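Local atomic coordinates of MaoC domain protein dehydratase (Chloroflexus aurantiacus, PDB entry 4E3E), a protein that catalyses the reversible dehydration of beta-methylmalyl-CoA to mesaconyl-CoA, a step of the glyoxylate assimilation cycle in carbon dioxide fixation. Residues Ala45-Leu58 with Pro177-Ala190. Sequence-based numbering, arbitrary orientation.
Sequences ALTSSTPFAQSLGL and PYTVSAANYNLAHA
With CG of Phe52 anti to the backbone N (chi1 -174°) and that of Tyr185 likewise (-166°), both rings reach toward the facing segment and meet as an offset edge-to-face pair, centroids 5.7 Å apart. Phe52 turns its edge toward the face of Tyr185, CZ lying 3.7 Å from CE1 of the tyrosine, while the methyl of Ala45 sits over the centre of one Phe52 face. Leu56 sends CD2 to the edge of the Tyr185 ring and rests CB against CB of Tyr178; CD2 of Leu46 lies 3.7 Å from CE2 of the Tyr178 ring, whose hydroxyl is hydrogen-bonded to Ser270. Beside the Schellman motif at Gly57, which follows helix 50-55, the nearly straight bond from Thr179 N to Leu56 O (2.9 Å) lies in the carbonyl plane. The Ser55 hydroxyl donates back to Phe52 O, 2.6 Å from OG, and its CB packs against ND2 of the poorly ordered Asn184, whose bond to Ser55 O is weak. Replacing Ser55 by an alanine would probably leave Phe52 O without its side-chain donor. At the other end a water bridges Ala45 N and Ala190 O. A Schellman-capped helix thus packs on the linker between the two halves of this double-hotdog hydratase, with Pro177 beside Val98, a residue that probably lines the substrate site, as in related enzymes.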
# COMPACT_ATOMS: atom_id res chain seq x y z
N ALA A 45 -18.92 -7.35 4.08
CA ALA A 45 -19.54 -6.79 2.87
C ALA A 45 -19.84 -5.30 2.97
O ALA A 45 -19.78 -4.57 1.97
CB ALA A 45 -20.79 -7.58 2.47
N LEU A 46 -20.16 -4.87 4.19
CA LEU A 46 -20.50 -3.46 4.46
C LEU A 46 -19.39 -2.49 4.00
O LEU A 46 -19.67 -1.46 3.40
CB LEU A 46 -20.81 -3.24 5.96
CG LEU A 46 -21.30 -1.84 6.34
CD1 LEU A 46 -22.58 -1.51 5.58
CD2 LEU A 46 -21.49 -1.69 7.85
N THR A 47 -18.12 -2.84 4.27
CA THR A 47 -17.03 -1.92 3.94
C THR A 47 -16.52 -2.09 2.50
O THR A 47 -15.92 -1.17 1.96
CB THR A 47 -15.87 -2.07 4.93
OG1 THR A 47 -15.55 -3.45 5.02
CG2 THR A 47 -16.27 -1.53 6.34
N SER A 48 -16.79 -3.25 1.87
CA SER A 48 -16.26 -3.56 0.52
C SER A 48 -17.11 -3.07 -0.63
O SER A 48 -16.60 -2.89 -1.73
CB SER A 48 -16.04 -5.05 0.35
OG SER A 48 -14.85 -5.43 1.02
N SER A 49 -18.39 -2.85 -0.39
CA SER A 49 -19.31 -2.51 -1.46
C SER A 49 -20.22 -1.31 -1.15
O SER A 49 -21.04 -1.35 -0.22
CB SER A 49 -20.14 -3.74 -1.84
OG SER A 49 -21.17 -3.38 -2.76
N THR A 50 -20.08 -0.25 -1.94
CA THR A 50 -20.97 0.90 -1.82
C THR A 50 -22.43 0.53 -2.07
O THR A 50 -23.29 0.89 -1.25
CB THR A 50 -20.46 2.08 -2.68
OG1 THR A 50 -19.50 2.81 -1.90
CG2 THR A 50 -21.59 3.04 -3.09
N PRO A 51 -22.74 -0.23 -3.15
CA PRO A 51 -24.16 -0.59 -3.30
C PRO A 51 -24.72 -1.45 -2.15
O PRO A 51 -25.87 -1.27 -1.76
CB PRO A 51 -24.19 -1.33 -4.65
CG PRO A 51 -22.97 -0.83 -5.38
CD PRO A 51 -21.93 -0.72 -4.29
N PHE A 52 -23.92 -2.34 -1.58
CA PHE A 52 -24.35 -3.12 -0.43
C PHE A 52 -24.67 -2.19 0.74
O PHE A 52 -25.74 -2.29 1.34
CB PHE A 52 -23.27 -4.15 -0.05
CG PHE A 52 -23.69 -5.10 1.05
CD1 PHE A 52 -23.52 -4.76 2.39
CD2 PHE A 52 -24.25 -6.36 0.73
CE1 PHE A 52 -23.91 -5.63 3.40
CE2 PHE A 52 -24.63 -7.24 1.75
CZ PHE A 52 -24.46 -6.87 3.08
N ALA A 53 -23.76 -1.26 1.02
CA ALA A 53 -23.95 -0.29 2.11
C ALA A 53 -25.17 0.59 1.86
O ALA A 53 -25.97 0.85 2.78
CB ALA A 53 -22.70 0.54 2.31
N GLN A 54 -25.36 1.01 0.61
CA GLN A 54 -26.53 1.83 0.26
C GLN A 54 -27.85 1.10 0.41
O GLN A 54 -28.86 1.72 0.77
CB GLN A 54 -26.40 2.42 -1.14
CG GLN A 54 -25.37 3.53 -1.20
CD GLN A 54 -24.99 3.92 -2.61
OE1 GLN A 54 -25.24 3.18 -3.56
NE2 GLN A 54 -24.37 5.09 -2.75
N SER A 55 -27.86 -0.21 0.17
CA SER A 55 -29.09 -0.99 0.34
C SER A 55 -29.48 -1.07 1.83
O SER A 55 -30.60 -1.43 2.16
CB SER A 55 -28.93 -2.40 -0.23
OG SER A 55 -28.09 -3.18 0.62
N LEU A 56 -28.53 -0.73 2.70
CA LEU A 56 -28.80 -0.67 4.13
C LEU A 56 -29.09 0.76 4.59
O LEU A 56 -29.26 1.01 5.78
CB LEU A 56 -27.64 -1.26 4.93
CG LEU A 56 -27.26 -2.69 4.54
CD1 LEU A 56 -26.14 -3.21 5.44
CD2 LEU A 56 -28.47 -3.63 4.56
N GLY A 57 -29.16 1.68 3.63
CA GLY A 57 -29.57 3.06 3.92
C GLY A 57 -28.40 4.00 4.23
O GLY A 57 -28.62 5.12 4.65
N LEU A 58 -27.17 3.55 4.03
CA LEU A 58 -25.99 4.40 4.21
C LEU A 58 -25.70 5.19 2.94
O LEU A 58 -26.18 4.82 1.85
CB LEU A 58 -24.75 3.55 4.58
CG LEU A 58 -24.82 2.88 5.96
CD1 LEU A 58 -23.58 2.04 6.23
CD2 LEU A 58 -25.03 3.89 7.10
N PRO A 177 -26.63 2.63 12.74
CA PRO A 177 -26.74 3.66 11.70
C PRO A 177 -27.30 3.18 10.38
O PRO A 177 -27.44 3.97 9.46
CB PRO A 177 -25.28 4.06 11.48
CG PRO A 177 -24.49 2.82 11.82
CD PRO A 177 -25.29 2.02 12.80
N TYR A 178 -27.60 1.89 10.28
CA TYR A 178 -28.19 1.36 9.06
C TYR A 178 -29.40 0.49 9.38
O TYR A 178 -29.69 0.23 10.55
CB TYR A 178 -27.15 0.61 8.23
CG TYR A 178 -26.30 -0.36 9.02
CD1 TYR A 178 -26.76 -1.64 9.30
CD2 TYR A 178 -25.03 0.00 9.48
CE1 TYR A 178 -25.98 -2.54 10.02
CE2 TYR A 178 -24.24 -0.89 10.20
CZ TYR A 178 -24.72 -2.16 10.47
OH TYR A 178 -23.94 -3.06 11.18
N THR A 179 -30.12 0.08 8.34
CA THR A 179 -31.36 -0.67 8.50
C THR A 179 -31.35 -1.86 7.57
O THR A 179 -30.90 -1.75 6.43
CB THR A 179 -32.57 0.20 8.13
OG1 THR A 179 -32.53 1.40 8.91
CG2 THR A 179 -33.87 -0.54 8.42
N VAL A 180 -31.87 -2.98 8.04
CA VAL A 180 -31.89 -4.21 7.27
C VAL A 180 -33.33 -4.64 7.01
O VAL A 180 -34.15 -4.60 7.92
CB VAL A 180 -31.18 -5.35 8.02
CG1 VAL A 180 -31.24 -6.64 7.22
CG2 VAL A 180 -29.74 -4.99 8.29
N SER A 181 -33.64 -5.03 5.78
CA SER A 181 -34.85 -5.82 5.57
C SER A 181 -34.50 -7.07 4.80
O SER A 181 -33.62 -7.05 3.94
CB SER A 181 -35.95 -5.02 4.86
OG SER A 181 -35.52 -4.58 3.59
N ALA A 182 -35.17 -8.17 5.16
CA ALA A 182 -35.02 -9.44 4.46
C ALA A 182 -35.14 -9.25 2.94
O ALA A 182 -34.36 -9.81 2.17
CB ALA A 182 -36.07 -10.43 4.95
N ALA A 183 -36.10 -8.43 2.54
CA ALA A 183 -36.39 -8.16 1.13
C ALA A 183 -35.21 -7.52 0.39
O ALA A 183 -35.22 -7.39 -0.83
CB ALA A 183 -37.63 -7.29 1.00
N ASN A 184 -34.19 -7.12 1.14
CA ASN A 184 -33.13 -6.29 0.62
C ASN A 184 -31.75 -6.70 1.13
O ASN A 184 -30.78 -5.95 1.00
CB ASN A 184 -33.41 -4.83 1.01
CG ASN A 184 -32.96 -3.84 -0.04
OD1 ASN A 184 -33.04 -4.10 -1.24
ND2 ASN A 184 -32.51 -2.67 0.41
N TYR A 185 -31.65 -7.89 1.72
CA TYR A 185 -30.37 -8.37 2.28
C TYR A 185 -29.88 -9.63 1.59
O TYR A 185 -30.43 -10.72 1.79
CB TYR A 185 -30.49 -8.60 3.80
CG TYR A 185 -29.15 -8.77 4.48
CD1 TYR A 185 -28.40 -7.65 4.84
CD2 TYR A 185 -28.64 -10.03 4.76
CE1 TYR A 185 -27.17 -7.79 5.45
CE2 TYR A 185 -27.40 -10.18 5.38
CZ TYR A 185 -26.68 -9.06 5.72
OH TYR A 185 -25.45 -9.17 6.34
N ASN A 186 -28.85 -9.49 0.76
CA ASN A 186 -28.31 -10.61 0.02
C ASN A 186 -27.35 -11.44 0.88
O ASN A 186 -26.21 -11.05 1.12
CB ASN A 186 -27.64 -10.13 -1.27
CG ASN A 186 -27.26 -11.27 -2.19
OD1 ASN A 186 -26.70 -12.28 -1.76
ND2 ASN A 186 -27.55 -11.11 -3.46
N LEU A 187 -27.83 -12.59 1.34
CA LEU A 187 -27.04 -13.50 2.18
C LEU A 187 -25.80 -14.06 1.49
O LEU A 187 -24.74 -14.22 2.12
CB LEU A 187 -27.92 -14.65 2.69
CG LEU A 187 -29.03 -14.32 3.68
CD1 LEU A 187 -29.96 -15.51 3.81
CD2 LEU A 187 -28.47 -13.91 5.03
N ALA A 188 -25.93 -14.40 0.21
CA ALA A 188 -24.79 -14.91 -0.56
C ALA A 188 -23.70 -13.84 -0.64
O ALA A 188 -22.52 -14.14 -0.46
CB ALA A 188 -25.23 -15.35 -1.95
N HIS A 189 -24.09 -12.59 -0.89
CA HIS A 189 -23.11 -11.50 -0.92
C HIS A 189 -22.49 -11.27 0.44
O HIS A 189 -21.29 -11.02 0.52
CB HIS A 189 -23.75 -10.21 -1.45
CG HIS A 189 -23.90 -10.18 -2.96
ND1 HIS A 189 -24.39 -9.11 -3.62
CD2 HIS A 189 -23.57 -11.13 -3.93
CE1 HIS A 189 -24.40 -9.36 -4.94
NE2 HIS A 189 -23.89 -10.60 -5.14
N ALA A 190 -23.29 -11.35 1.52
CA ALA A 190 -22.75 -11.13 2.85
C ALA A 190 -21.75 -12.24 3.21
O ALA A 190 -20.72 -11.97 3.81
CB ALA A 190 -23.86 -11.07 3.88
O HOH W 1 -20.28 -9.58 5.39